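Local coordinates for protein prolyl endopeptidase (Myxococcus xanthus, PDB 2BKL) that probably hydrolyses oligopeptides after proline, and far less readily after alanine, as a serine endopeptidase of the S9A family, at residues V121-W126 against V135-K140; E146-V151 against V164-K169; Y170-W175 against Y183-P188; T202-H207 against L230-S235. All coordinates share one frame; numbering follows the deposited sequence.

In the fold
All four contacts lie in the N-terminal beta-propeller and follow one another along the chain. Contacts 1 and 2 share a sheet, because strands 134-141 and 148-153 are neighbours in it; their centres are about 8 Å apart. Contact 3 belongs to the next sheet. It touches contact 2 through G167 and L187, and contact 1 through T125 and A171. Contact 4 packs that sheet against the one after it, and its centre is about 5 Å from that of contact 3. Contacts 1 and 4 do not touch, with centres about 17 Å apart. K169 of contact 2 and Y170 of contact 3 line the ligand pocket, each with its side chain about 4 Å from the bound benzyloxycarbonyl-alanyl-proline.

Contact 1. Residues V121-W126 against V135-K140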
loop_
_atom_site.group_PDB
_atom_site.type_symbol
_atom_site.label_atom_id
_atom_site.label_comp_id
_atom_site.label_asym_id
_atom_site.label_seq_id
_atom_site.Cartn_x
_atom_site.Cartn_y
_atom_site.Cartn_z
ATOM N N VAL A 121 5.762 -9.594 -17.144
ATOM C CA VAL A 121 6.490 -8.333 -17.013
ATOM C C VAL A 121 5.460 -7.216 -16.945
ATOM O O VAL A 121 4.591 -7.118 -17.808
ATOM C CB VAL A 121 7.478 -8.086 -18.175
ATOM C CG1 VAL A 121 8.334 -6.812 -17.900
ATOM C CG2 VAL A 121 8.364 -9.301 -18.371
ATOM N N SER A 122 5.566 -6.393 -15.918
ATOM C CA SER A 122 4.599 -5.345 -15.638
ATOM C C SER A 122 5.189 -3.939 -15.770
ATOM O O SER A 122 6.376 -3.721 -15.683
ATOM C CB SER A 122 4.060 -5.506 -14.227
ATOM O OG SER A 122 3.258 -6.667 -14.158
ATOM N N LEU A 123 4.291 -2.984 -15.942
ATOM C CA LEU A 123 4.624 -1.581 -15.921
ATOM C C LEU A 123 4.588 -1.083 -14.487
ATOM O O LEU A 123 3.605 -1.308 -13.764
ATOM C CB LEU A 123 3.634 -0.802 -16.784
ATOM C CG LEU A 123 3.674 0.720 -16.706
ATOM C CD1 LEU A 123 5.019 1.259 -17.220
ATOM C CD2 LEU A 123 2.528 1.301 -17.486
ATOM N N GLY A 124 5.643 -0.412 -14.057
ATOM C CA GLY A 124 5.691 0.246 -12.770
ATOM C C GLY A 124 5.435 1.742 -12.888
ATOM O O GLY A 124 4.524 2.195 -13.591
ATOM N N THR A 125 6.222 2.534 -12.181
ATOM C CA THR A 125 6.132 3.978 -12.263
ATOM C C THR A 125 6.389 4.503 -13.687
ATOM O O THR A 125 7.182 3.915 -14.438
ATOM C CB THR A 125 7.165 4.606 -11.305
ATOM O OG1 THR A 125 6.836 5.982 -11.071
ATOM C CG2 THR A 125 8.555 4.643 -11.926
ATOM N N TRP A 126 5.747 5.582 -14.067
ATOM C CA TRP A 126 6.070 6.280 -15.285
ATOM C C TRP A 126 6.020 7.785 -15.055
ATOM O O TRP A 126 5.232 8.269 -14.235
ATOM C CB TRP A 126 5.170 5.841 -16.451
ATOM C CG TRP A 126 3.707 5.907 -16.170
ATOM C CD1 TRP A 126 2.938 4.920 -15.602
ATOM C CD2 TRP A 126 2.804 6.979 -16.494
ATOM N NE1 TRP A 126 1.630 5.330 -15.523
ATOM C CE2 TRP A 126 1.519 6.584 -16.063
ATOM C CE3 TRP A 126 2.948 8.227 -17.102
ATOM C CZ2 TRP A 126 0.391 7.402 -16.215
ATOM C CZ3 TRP A 126 1.821 9.038 -17.232
ATOM C CH2 TRP A 126 0.570 8.615 -16.797
ATOM N N VAL A 135 8.860 9.461 -22.173
ATOM C CA VAL A 135 8.338 8.904 -20.924
ATOM C C VAL A 135 9.403 7.997 -20.366
ATOM O O VAL A 135 9.868 7.073 -21.066
ATOM C CB VAL A 135 6.993 8.153 -21.107
ATOM C CG1 VAL A 135 6.496 7.547 -19.794
ATOM C CG2 VAL A 135 5.949 9.102 -21.670
ATOM N N ALA A 136 9.784 8.227 -19.122
ATOM C CA ALA A 136 10.648 7.331 -18.370
ATOM C C ALA A 136 9.752 6.410 -17.554
ATOM O O ALA A 136 8.800 6.864 -16.930
ATOM C CB ALA A 136 11.554 8.138 -17.466
ATOM N N PHE A 137 10.034 5.119 -17.557
ATOM C CA PHE A 137 9.135 4.145 -16.970
ATOM C C PHE A 137 9.884 2.932 -16.478
ATOM O O PHE A 137 10.974 2.629 -16.960
ATOM C CB PHE A 137 8.040 3.733 -17.945
ATOM C CG PHE A 137 8.531 2.960 -19.117
ATOM C CD1 PHE A 137 8.998 3.626 -20.230
ATOM C CD2 PHE A 137 8.508 1.579 -19.137
ATOM C CE1 PHE A 137 9.465 2.950 -21.324
ATOM C CE2 PHE A 137 8.953 0.901 -20.241
ATOM C CZ PHE A 137 9.450 1.604 -21.338
ATOM N N ALA A 138 9.297 2.220 -15.526
ATOM C CA ALA A 138 9.885 1.004 -14.968
ATOM C C ALA A 138 9.246 -0.228 -15.578
ATOM O O ALA A 138 8.015 -0.308 -15.745
ATOM C CB ALA A 138 9.700 0.974 -13.497
ATOM N N GLN A 139 10.074 -1.208 -15.919
ATOM C CA GLN A 139 9.610 -2.575 -16.201
ATOM C C GLN A 139 9.933 -3.450 -15.005
ATOM O O GLN A 139 11.060 -3.417 -14.512
ATOM C CB GLN A 139 10.314 -3.172 -17.408
ATOM C CG GLN A 139 9.945 -2.667 -18.752
ATOM C CD GLN A 139 10.419 -3.643 -19.818
ATOM O OE1 GLN A 139 11.620 -3.886 -19.937
ATOM N NE2 GLN A 139 9.488 -4.241 -20.543
ATOM N N LYS A 140 8.964 -4.248 -14.554
ATOM C CA LYS A 140 9.069 -5.024 -13.307
ATOM C C LYS A 140 8.674 -6.475 -13.568
ATOM O O LYS A 140 7.484 -6.757 -13.732
ATOM C CB LYS A 140 8.138 -4.438 -12.251
ATOM C CG LYS A 140 8.436 -2.974 -11.921
ATOM C CD LYS A 140 7.829 -2.455 -10.636
ATOM C CE LYS A 140 6.396 -2.814 -10.478
ATOM N NZ LYS A 140 5.972 -2.574 -9.070
#
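K140 lays its aliphatic chain across the backbone of G124. Its CE lies 3.9 Å from G124 CA. A bend at chi3 (-47°) sets CE beside G124 CA. A CB on G124 would run into this chain and would also crowd A138. The backbone of K140 is gripped as well. S122 N donates to K140 O at 2.9 Å, from well above the carbonyl plane. K140 N returns a bond to S122 O, also at 2.9 Å. The hydroxyl of S122 is bonded to D655 and K93.

A138 sits at the turning point of the register. A138 O takes a nearly straight bond from G124 N at 2.9 Å. A138 N gives one to T125 O at 2.9 Å. G124 and T125 thus share A138, and this is a beta bulge. L123 pairs with Q139 before it, and W126 with F137 after it. The two strands form an antiparallel hairpin within one blade of the beta-propeller. Strand 148-153 extends the sheet beyond strand 134-141.

W126 makes its contact through CB and not through its ring. CB is 4.0 Å from V135 CG1 and 3.9 Å from F137 CB. The indole CG stands between the backbone N and the carbonyl carbon (chi1 52°), and the ring leads away to F83 and V85 of strand 81-87. On the same face L123 crosses F137 at about a right angle, its CD1 4.0 Å from F137 CB. The F137 ring itself meets W159 edge-to-face.

Contact 2. Residues E146-V151 against V164-K169; sequences EAVLHV and VIEGGK
L149 and I165 are joined by two backbone hydrogen bonds. L149 N donates to I165 O at 2.9 Å. I165 N donates to L149 O, also at 2.9 Å. Further along, the chain turns at G167, and G168 N reaches A147 O at 3.0 Å. A CB on G168 would clash with L149 CG.

The L149-I165 pair is a single antiparallel bridge. It places the 164-169 segment alongside strand 148-153. This is consistent with the outer, fourth-strand position of a propeller blade.

The apolar contacts lie beside this bridge. V164 CG1 meets V148 CG1 at 3.8 Å and H150 CE1 at 3.8 Å. Its CG1 is anti to the backbone N (chi1 177°), which turns this methyl onto both V148 and H150. V164 runs alongside the H150 imidazole, in the same direction. A glycine in place of V164 would probably uncover V148 CG1 and one flank of the imidazole, leaving a gap beside both. V148 CG2 packs on E166 CG at 3.9 Å, these two chains also lying side by side.

Across the segments E146 works through water. E146 and K169 cross at about a right angle, too far apart for a salt bridge. One water joins them, 2.8 Å from E146 OE1 and 2.8 Å from K169 NZ. E146 OE1 also forms a salt bridge with R198. Peptide N-H groups are bridged too. A second water accepts from both A147 N and K169 N. A third donates to E146 OE2 and accepts from G167 N. K169 lines the pocket of the bound ligand.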
loop_
_atom_site.group_PDB
_atom_site.type_symbol
_atom_site.label_atom_id
_atom_site.label_comp_id
_atom_site.label_asym_id
_atom_site.label_seq_id
_atom_site.Cartn_x
_atom_site.Cartn_y
_atom_site.Cartn_z
ATOM N N GLU A 146 11.709 -5.155 -7.859
ATOM C CA GLU A 146 12.892 -4.932 -8.660
ATOM C C GLU A 146 12.436 -4.332 -9.991
ATOM O O GLU A 146 11.499 -4.835 -10.632
ATOM C CB GLU A 146 13.678 -6.248 -8.897
ATOM C CG GLU A 146 15.125 -6.040 -9.356
ATOM C CD GLU A 146 16.021 -5.408 -8.288
ATOM O OE1 GLU A 146 15.738 -5.567 -7.092
ATOM O OE2 GLU A 146 17.024 -4.733 -8.648
ATOM N N ALA A 147 13.117 -3.279 -10.419
ATOM C CA ALA A 147 12.705 -2.520 -11.596
ATOM C C ALA A 147 13.904 -2.055 -12.427
ATOM O O ALA A 147 14.953 -1.711 -11.885
ATOM C CB ALA A 147 11.895 -1.300 -11.176
ATOM N N VAL A 148 13.695 -1.983 -13.731
ATOM C CA VAL A 148 14.649 -1.384 -14.644
ATOM C C VAL A 148 13.981 -0.212 -15.324
ATOM O O VAL A 148 12.886 -0.340 -15.868
ATOM C CB VAL A 148 15.127 -2.445 -15.680
ATOM C CG1 VAL A 148 16.061 -1.846 -16.736
ATOM C CG2 VAL A 148 15.760 -3.633 -14.960
ATOM N N LEU A 149 14.656 0.941 -15.321
ATOM C CA LEU A 149 14.132 2.120 -16.009
ATOM C C LEU A 149 14.462 2.115 -17.488
ATOM O O LEU A 149 15.585 1.760 -17.887
ATOM C CB LEU A 149 14.698 3.390 -15.377
ATOM C CG LEU A 149 14.457 3.574 -13.870
ATOM C CD1 LEU A 149 15.119 4.830 -13.377
ATOM C CD2 LEU A 149 12.927 3.560 -13.588
ATOM N N HIS A 150 13.482 2.506 -18.285
ATOM C CA HIS A 150 13.578 2.690 -19.721
ATOM C C HIS A 150 13.021 4.041 -20.098
ATOM O O HIS A 150 12.326 4.711 -19.299
ATOM C CB HIS A 150 12.760 1.601 -20.424
ATOM C CG HIS A 150 13.359 0.241 -20.303
ATOM N ND1 HIS A 150 14.232 -0.268 -21.240
ATOM C CD2 HIS A 150 13.218 -0.714 -19.354
ATOM C CE1 HIS A 150 14.591 -1.489 -20.878
ATOM N NE2 HIS A 150 14.019 -1.775 -19.725
ATOM N N VAL A 151 13.292 4.471 -21.319
ATOM C CA VAL A 151 12.710 5.683 -21.852
ATOM C C VAL A 151 12.170 5.407 -23.228
ATOM O O VAL A 151 12.854 4.771 -24.050
ATOM C CB VAL A 151 13.756 6.847 -21.923
ATOM C CG1 VAL A 151 13.127 8.113 -22.518
ATOM C CG2 VAL A 151 14.383 7.125 -20.590
ATOM N N VAL A 164 18.845 2.942 -20.239
ATOM C CA VAL A 164 18.359 1.734 -19.597
ATOM C C VAL A 164 19.123 1.634 -18.294
ATOM O O VAL A 164 20.356 1.567 -18.299
ATOM C CB VAL A 164 18.614 0.476 -20.434
ATOM C CG1 VAL A 164 18.147 -0.773 -19.674
ATOM C CG2 VAL A 164 17.960 0.584 -21.812
ATOM N N ILE A 165 18.411 1.658 -17.173
ATOM C CA ILE A 165 19.053 1.731 -15.886
ATOM C C ILE A 165 18.531 0.657 -14.939
ATOM O O ILE A 165 17.372 0.707 -14.477
ATOM C CB ILE A 165 18.865 3.128 -15.256
ATOM C CG1 ILE A 165 19.148 4.280 -16.230
ATOM C CG2 ILE A 165 19.749 3.259 -14.049
ATOM C CD1 ILE A 165 18.828 5.648 -15.677
ATOM N N GLU A 166 19.358 -0.340 -14.640
ATOM C CA GLU A 166 19.010 -1.313 -13.613
ATOM C C GLU A 166 19.120 -0.677 -12.213
ATOM O O GLU A 166 19.672 0.403 -12.044
ATOM C CB GLU A 166 19.860 -2.592 -13.757
ATOM C CG GLU A 166 19.628 -3.272 -15.109
ATOM C CD GLU A 166 20.158 -4.698 -15.244
ATOM O OE1 GLU A 166 20.416 -5.363 -14.224
ATOM O OE2 GLU A 166 20.281 -5.156 -16.405
ATOM N N GLY A 167 18.547 -1.320 -11.224
ATOM C CA GLY A 167 18.558 -0.783 -9.890
ATOM C C GLY A 167 17.578 0.348 -9.636
ATOM O O GLY A 167 17.798 1.171 -8.735
ATOM N N GLY A 168 16.461 0.342 -10.367
ATOM C CA GLY A 168 15.460 1.378 -10.250
ATOM C C GLY A 168 14.303 1.126 -9.320
ATOM O O GLY A 168 13.314 1.857 -9.377
ATOM N N LYS A 169 14.426 0.136 -8.434
ATOM C CA LYS A 169 13.364 -0.208 -7.504
ATOM C C LYS A 169 12.682 1.004 -6.834
ATOM O O LYS A 169 11.434 1.062 -6.749
ATOM C CB LYS A 169 13.911 -1.105 -6.375
ATOM C CG LYS A 169 12.916 -1.384 -5.272
ATOM C CD LYS A 169 13.500 -2.261 -4.133
ATOM C CE LYS A 169 13.942 -3.588 -4.613
ATOM N NZ LYS A 169 14.146 -4.506 -3.401
HETATM O O HOH W 1 15.718 -2.473 -9.033
HETATM O O HOH W 2 14.370 -6.794 -5.043
HETATM O O HOH W 3 17.464 -3.931 -11.101
#

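Contact 3. Residues Y170-W175 against Y183-P188; sequences YATPKW and YYEWLP
K174 and E185 cross at about a right angle and form a salt bridge. K174 NZ meets E185 OE2 at 2.8 Å, on the syn side of the carboxylate and slightly out of its plane. The lysine chain bends at chi2 and chi3, which brings NZ back along its own segment to T172 O at 2.6 Å. T172 OG1 and S232 O are also within bonding distance, so three protons serve four oxygens. A methionine here would probably leave the buried E185 carboxylate without this opposite charge and take from T172 O the bond it has from NZ. The other carboxylate oxygen, E185 OE1, takes T172 N at 3.0 Å, met nearly head-on. S232 OG also bonds OE2.

K174 and Y183 form an antiparallel hydrogen-bonded pair. K174 N gives Y183 O an almost straight bond of 2.9 Å. This pair starts the hairpin that opens one propeller blade. Strand 203-208 follows on the far side of strand 181-186.

Toward the ligand, Y170 crosses L187 obliquely, with its CE2 3.6 Å from L187 CD1. Y170 lines the pocket. A water links Y170 N to E185 O. A171 CB sits at the ring edge of Y184, 4.0 Å from Y184 CB.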
loop_
_atom_site.group_PDB
_atom_site.type_symbol
_atom_site.label_atom_id
_atom_site.label_comp_id
_atom_site.label_asym_id
_atom_site.label_seq_id
_atom_site.Cartn_x
_atom_site.Cartn_y
_atom_site.Cartn_z
ATOM N N TYR A 170 13.500 1.915 -6.307
ATOM C CA TYR A 170 12.995 3.047 -5.538
ATOM C C TYR A 170 12.779 4.307 -6.358
ATOM O O TYR A 170 12.371 5.340 -5.795
ATOM C CB TYR A 170 13.902 3.336 -4.339
ATOM C CG TYR A 170 14.008 2.202 -3.346
ATOM C CD1 TYR A 170 12.877 1.645 -2.772
ATOM C CD2 TYR A 170 15.240 1.699 -2.945
ATOM C CE1 TYR A 170 12.983 0.611 -1.840
ATOM C CE2 TYR A 170 15.344 0.642 -2.027
ATOM C CZ TYR A 170 14.216 0.103 -1.491
ATOM O OH TYR A 170 14.328 -0.965 -0.591
ATOM N N ALA A 171 13.018 4.245 -7.667
ATOM C CA ALA A 171 13.034 5.462 -8.500
ATOM C C ALA A 171 11.650 5.970 -8.865
ATOM O O ALA A 171 10.766 5.202 -9.260
ATOM C CB ALA A 171 13.824 5.250 -9.793
ATOM N N THR A 172 11.498 7.285 -8.767
ATOM C CA THR A 172 10.407 8.010 -9.419
ATOM C C THR A 172 11.090 9.148 -10.179
ATOM O O THR A 172 11.502 10.135 -9.549
ATOM C CB THR A 172 9.390 8.536 -8.414
ATOM O OG1 THR A 172 10.052 9.162 -7.311
ATOM C CG2 THR A 172 8.628 7.435 -7.763
ATOM N N PRO A 173 11.266 9.033 -11.501
ATOM C CA PRO A 173 12.046 10.046 -12.212
ATOM C C PRO A 173 11.475 11.459 -12.090
ATOM O O PRO A 173 10.260 11.699 -12.263
ATOM C CB PRO A 173 12.010 9.567 -13.667
ATOM C CG PRO A 173 11.821 8.066 -13.536
ATOM C CD PRO A 173 10.850 7.938 -12.402
ATOM N N LYS A 174 12.368 12.390 -11.758
ATOM C CA LYS A 174 12.073 13.825 -11.731
ATOM C C LYS A 174 12.788 14.486 -12.903
ATOM O O LYS A 174 13.976 14.760 -12.826
ATOM C CB LYS A 174 12.559 14.479 -10.440
ATOM C CG LYS A 174 11.598 14.528 -9.249
ATOM C CD LYS A 174 11.278 13.185 -8.672
ATOM C CE LYS A 174 12.471 12.478 -8.065
ATOM N NZ LYS A 174 12.053 11.259 -7.253
ATOM N N TRP A 175 12.054 14.732 -13.979
ATOM C CA TRP A 175 12.582 15.410 -15.154
ATOM C C TRP A 175 12.916 16.868 -14.878
ATOM O O TRP A 175 12.147 17.575 -14.217
ATOM C CB TRP A 175 11.586 15.351 -16.280
ATOM C CG TRP A 175 11.336 14.030 -16.876
ATOM C CD1 TRP A 175 10.339 13.156 -16.571
ATOM C CD2 TRP A 175 12.051 13.461 -17.979
ATOM N NE1 TRP A 175 10.419 12.061 -17.391
ATOM C CE2 TRP A 175 11.450 12.233 -18.277
ATOM C CE3 TRP A 175 13.150 13.872 -18.748
ATOM C CZ2 TRP A 175 11.910 11.403 -19.308
ATOM C CZ3 TRP A 175 13.602 13.063 -19.758
ATOM C CH2 TRP A 175 12.972 11.842 -20.038
ATOM N N TYR A 183 16.439 13.315 -12.425
ATOM C CA TYR A 183 16.933 12.825 -11.134
ATOM C C TYR A 183 16.206 11.554 -10.760
ATOM O O TYR A 183 15.021 11.403 -11.029
ATOM C CB TYR A 183 16.676 13.866 -10.047
ATOM C CG TYR A 183 17.479 15.141 -10.202
ATOM C CD1 TYR A 183 18.775 15.263 -9.681
ATOM C CD2 TYR A 183 16.936 16.258 -10.829
ATOM C CE1 TYR A 183 19.483 16.402 -9.803
ATOM C CE2 TYR A 183 17.672 17.407 -10.983
ATOM C CZ TYR A 183 18.935 17.479 -10.451
ATOM O OH TYR A 183 19.695 18.620 -10.561
ATOM N N TYR A 184 16.892 10.635 -10.105
ATOM C CA TYR A 184 16.254 9.388 -9.692
ATOM C C TYR A 184 17.042 8.715 -8.578
ATOM O O TYR A 184 18.219 8.993 -8.360
ATOM C CB TYR A 184 16.075 8.415 -10.881
ATOM C CG TYR A 184 17.390 7.887 -11.407
ATOM C CD1 TYR A 184 18.258 8.674 -12.159
ATOM C CD2 TYR A 184 17.836 6.633 -11.053
ATOM C CE1 TYR A 184 19.495 8.190 -12.599
ATOM C CE2 TYR A 184 19.065 6.142 -11.499
ATOM C CZ TYR A 184 19.901 6.931 -12.251
ATOM O OH TYR A 184 21.121 6.455 -12.673
ATOM N N GLU A 185 16.358 7.812 -7.899
ATOM C CA GLU A 185 16.871 7.011 -6.789
ATOM C C GLU A 185 17.380 5.696 -7.348
ATOM O O GLU A 185 16.656 4.989 -8.042
ATOM C CB GLU A 185 15.756 6.721 -5.807
ATOM C CG GLU A 185 15.075 7.928 -5.176
ATOM C CD GLU A 185 14.257 8.843 -6.098
ATOM O OE1 GLU A 185 13.690 8.417 -7.104
ATOM O OE2 GLU A 185 14.175 10.077 -5.823
ATOM N N TRP A 186 18.646 5.383 -7.057
ATOM C CA TRP A 186 19.364 4.278 -7.679
ATOM C C TRP A 186 19.943 3.329 -6.625
ATOM O O TRP A 186 20.473 3.777 -5.612
ATOM C CB TRP A 186 20.527 4.833 -8.523
ATOM C CG TRP A 186 21.245 3.778 -9.275
ATOM C CD1 TRP A 186 20.757 2.982 -10.280
ATOM C CD2 TRP A 186 22.609 3.403 -9.103
ATOM N NE1 TRP A 186 21.740 2.124 -10.724
ATOM C CE2 TRP A 186 22.888 2.378 -10.033
ATOM C CE3 TRP A 186 23.630 3.840 -8.264
ATOM C CZ2 TRP A 186 24.146 1.777 -10.127
ATOM C CZ3 TRP A 186 24.881 3.246 -8.360
ATOM C CH2 TRP A 186 25.121 2.232 -9.280
ATOM N N LEU A 187 19.890 2.024 -6.898
ATOM C CA LEU A 187 20.599 1.013 -6.105
ATOM C C LEU A 187 21.702 0.386 -6.938
ATOM O O LEU A 187 21.486 0.047 -8.104
ATOM C CB LEU A 187 19.650 -0.092 -5.669
ATOM C CG LEU A 187 18.604 0.273 -4.635
ATOM C CD1 LEU A 187 17.577 -0.814 -4.502
ATOM C CD2 LEU A 187 19.249 0.513 -3.290
ATOM N N PRO A 188 22.890 0.212 -6.364
ATOM C CA PRO A 188 23.983 -0.465 -7.076
ATOM C C PRO A 188 23.673 -1.963 -7.180
ATOM O O PRO A 188 22.870 -2.465 -6.404
ATOM C CB PRO A 188 25.184 -0.204 -6.156
ATOM C CG PRO A 188 24.597 -0.171 -4.833
ATOM C CD PRO A 188 23.281 0.569 -4.986
HETATM O O HOH W 4 16.200 2.503 -6.893
#

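Contact 4. Residues T202-H207 against L230-S235; sequences TTIRYH and LQSDLS
Strands 203-207 and 230-234 run in roughly the same direction, 33° apart, with axes 7.2 Å apart at their closest and T202 beside L230. That spacing is too wide for backbone pairing. The strands belong to different sheets, and side chains fill the interval.

L230 carries much of the contact. Its CG is anti to the backbone N (chi1 -170°), which sends CD2 across toward the other strand. CD2 lies 3.4 Å from T202 O and 3.8 Å from I204 CG1. I204 CG1 meets this branch at a slant. On the side of its own sheet L230 packs against V243 and I245.

T202 and L230 pass alongside, running opposite ways. T202 CG2 comes 3.8 Å from L230 O. A water links the same two residues. It lies 2.8 Å from T202 OG1 and accepts from L230 N at 3.1 Å.

I204 rests two branches against S232 CB from one side. Its CD1 is 3.9 Å from S232 CB, and its CG2 is also 3.9 Å from S232 CB. The S232 hydroxyl bonds to E185, on the strand next to 203-208 in its sheet. I204 also touches E185, so the carboxylate and the isoleucine lie on the same side of that sheet.

The two sheets are neighbouring blades of the propeller. Their direct contact here is mainly apolar and has little directional character, so it depends on the fit of L230 and I204. The water takes up T202 OG1 and L230 N, and E185 takes up S232 OG.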
loop_
_atom_site.group_PDB
_atom_site.type_symbol
_atom_site.label_atom_id
_atom_site.label_comp_id
_atom_site.label_asym_id
_atom_site.label_seq_id
_atom_site.Cartn_x
_atom_site.Cartn_y
_atom_site.Cartn_z
ATOM N N THR A 202 20.844 3.190 -1.404
ATOM C CA THR A 202 20.169 4.102 -2.324
ATOM C C THR A 202 20.967 5.360 -2.467
ATOM O O THR A 202 21.346 5.969 -1.452
ATOM C CB THR A 202 18.767 4.458 -1.811
ATOM O OG1 THR A 202 18.029 3.253 -1.534
ATOM C CG2 THR A 202 17.959 5.164 -2.878
ATOM N N THR A 203 21.091 5.801 -3.709
ATOM C CA THR A 203 21.786 7.007 -4.049
ATOM C C THR A 203 20.908 7.859 -4.950
ATOM O O THR A 203 20.111 7.335 -5.713
ATOM C CB THR A 203 23.080 6.600 -4.774
ATOM O OG1 THR A 203 23.822 5.713 -3.900
ATOM C CG2 THR A 203 23.973 7.746 -4.977
ATOM N N ILE A 204 21.049 9.169 -4.888
ATOM C CA ILE A 204 20.401 10.011 -5.884
ATOM C C ILE A 204 21.372 10.288 -7.013
ATOM O O ILE A 204 22.491 10.699 -6.741
ATOM C CB ILE A 204 19.904 11.333 -5.295
ATOM C CG1 ILE A 204 19.072 11.120 -4.030
ATOM C CG2 ILE A 204 19.137 12.140 -6.360
ATOM C CD1 ILE A 204 17.870 10.237 -4.150
ATOM N N ARG A 205 20.946 10.002 -8.249
ATOM C CA ARG A 205 21.737 10.249 -9.452
ATOM C C ARG A 205 20.966 11.118 -10.446
ATOM O O ARG A 205 19.771 11.308 -10.305
ATOM C CB ARG A 205 22.159 8.937 -10.103
ATOM C CG ARG A 205 23.017 8.070 -9.153
ATOM C CD ARG A 205 23.992 7.162 -9.881
ATOM N NE ARG A 205 23.329 6.317 -10.863
ATOM C CZ ARG A 205 23.974 5.433 -11.637
ATOM N NH1 ARG A 205 25.292 5.267 -11.493
ATOM N NH2 ARG A 205 23.317 4.720 -12.542
ATOM N N TYR A 206 21.680 11.659 -11.425
ATOM C CA TYR A 206 21.067 12.397 -12.532
ATOM C C TYR A 206 21.443 11.689 -13.805
ATOM O O TYR A 206 22.632 11.468 -14.075
ATOM C CB TYR A 206 21.502 13.861 -12.622
ATOM C CG TYR A 206 20.744 14.612 -13.705
ATOM C CD1 TYR A 206 19.511 15.145 -13.444
ATOM C CD2 TYR A 206 21.240 14.753 -14.986
ATOM C CE1 TYR A 206 18.774 15.800 -14.419
ATOM C CE2 TYR A 206 20.516 15.411 -15.973
ATOM C CZ TYR A 206 19.282 15.946 -15.672
ATOM O OH TYR A 206 18.570 16.589 -16.666
ATOM N N HIS A 207 20.451 11.336 -14.597
ATOM C CA HIS A 207 20.689 10.691 -15.879
ATOM C C HIS A 207 20.425 11.703 -16.993
ATOM O O HIS A 207 19.319 12.244 -17.108
ATOM C CB HIS A 207 19.800 9.478 -16.093
ATOM C CG HIS A 207 20.035 8.848 -17.420
ATOM N ND1 HIS A 207 21.283 8.419 -17.796
ATOM C CD2 HIS A 207 19.232 8.669 -18.491
ATOM C CE1 HIS A 207 21.232 7.963 -19.034
ATOM N NE2 HIS A 207 20.003 8.092 -19.482
ATOM N N LEU A 230 15.967 6.959 1.041
ATOM C CA LEU A 230 16.459 8.223 0.510
ATOM C C LEU A 230 15.604 8.572 -0.698
ATOM O O LEU A 230 15.464 7.766 -1.606
ATOM C CB LEU A 230 17.919 8.065 0.098
ATOM C CG LEU A 230 18.667 9.342 -0.268
ATOM C CD1 LEU A 230 18.965 10.183 0.969
ATOM C CD2 LEU A 230 19.959 8.988 -0.990
ATOM N N GLN A 231 15.029 9.766 -0.714
ATOM C CA GLN A 231 14.158 10.165 -1.812
ATOM C C GLN A 231 14.443 11.586 -2.231
ATOM O O GLN A 231 14.798 12.428 -1.410
ATOM C CB GLN A 231 12.701 10.058 -1.356
ATOM C CG GLN A 231 11.680 9.968 -2.478
ATOM C CD GLN A 231 10.267 9.812 -1.948
ATOM O OE1 GLN A 231 10.040 9.126 -0.931
ATOM N NE2 GLN A 231 9.307 10.462 -2.618
ATOM N N SER A 232 14.327 11.859 -3.525
ATOM C CA SER A 232 14.539 13.220 -4.039
ATOM C C SER A 232 13.249 13.797 -4.617
ATOM O O SER A 232 12.306 13.074 -4.933
ATOM C CB SER A 232 15.663 13.264 -5.068
ATOM O OG SER A 232 15.308 12.620 -6.275
ATOM N N ASP A 233 13.232 15.125 -4.747
ATOM C CA ASP A 233 12.170 15.805 -5.488
ATOM C C ASP A 233 12.736 17.084 -6.083
ATOM O O ASP A 233 13.781 17.555 -5.651
ATOM C CB ASP A 233 10.994 16.123 -4.568
ATOM C CG ASP A 233 9.659 16.285 -5.313
ATOM O OD1 ASP A 233 9.622 16.098 -6.559
ATOM O OD2 ASP A 233 8.591 16.617 -4.722
ATOM N N LEU A 234 12.058 17.624 -7.077
ATOM C CA LEU A 234 12.539 18.784 -7.831
ATOM C C LEU A 234 11.368 19.729 -8.048
ATOM O O LEU A 234 10.296 19.302 -8.437
ATOM C CB LEU A 234 13.124 18.365 -9.191
ATOM C CG LEU A 234 13.768 19.497 -10.003
ATOM C CD1 LEU A 234 15.060 20.010 -9.365
ATOM C CD2 LEU A 234 14.033 19.065 -11.459
ATOM N N SER A 235 11.582 21.021 -7.808
ATOM C CA SER A 235 10.544 21.997 -8.076
ATOM C C SER A 235 10.304 22.113 -9.577
ATOM O O SER A 235 11.156 21.795 -10.387
ATOM C CB SER A 235 10.928 23.373 -7.485
ATOM O OG SER A 235 12.070 23.913 -8.109
HETATM O O HOH W 5 15.693 4.251 -0.349
#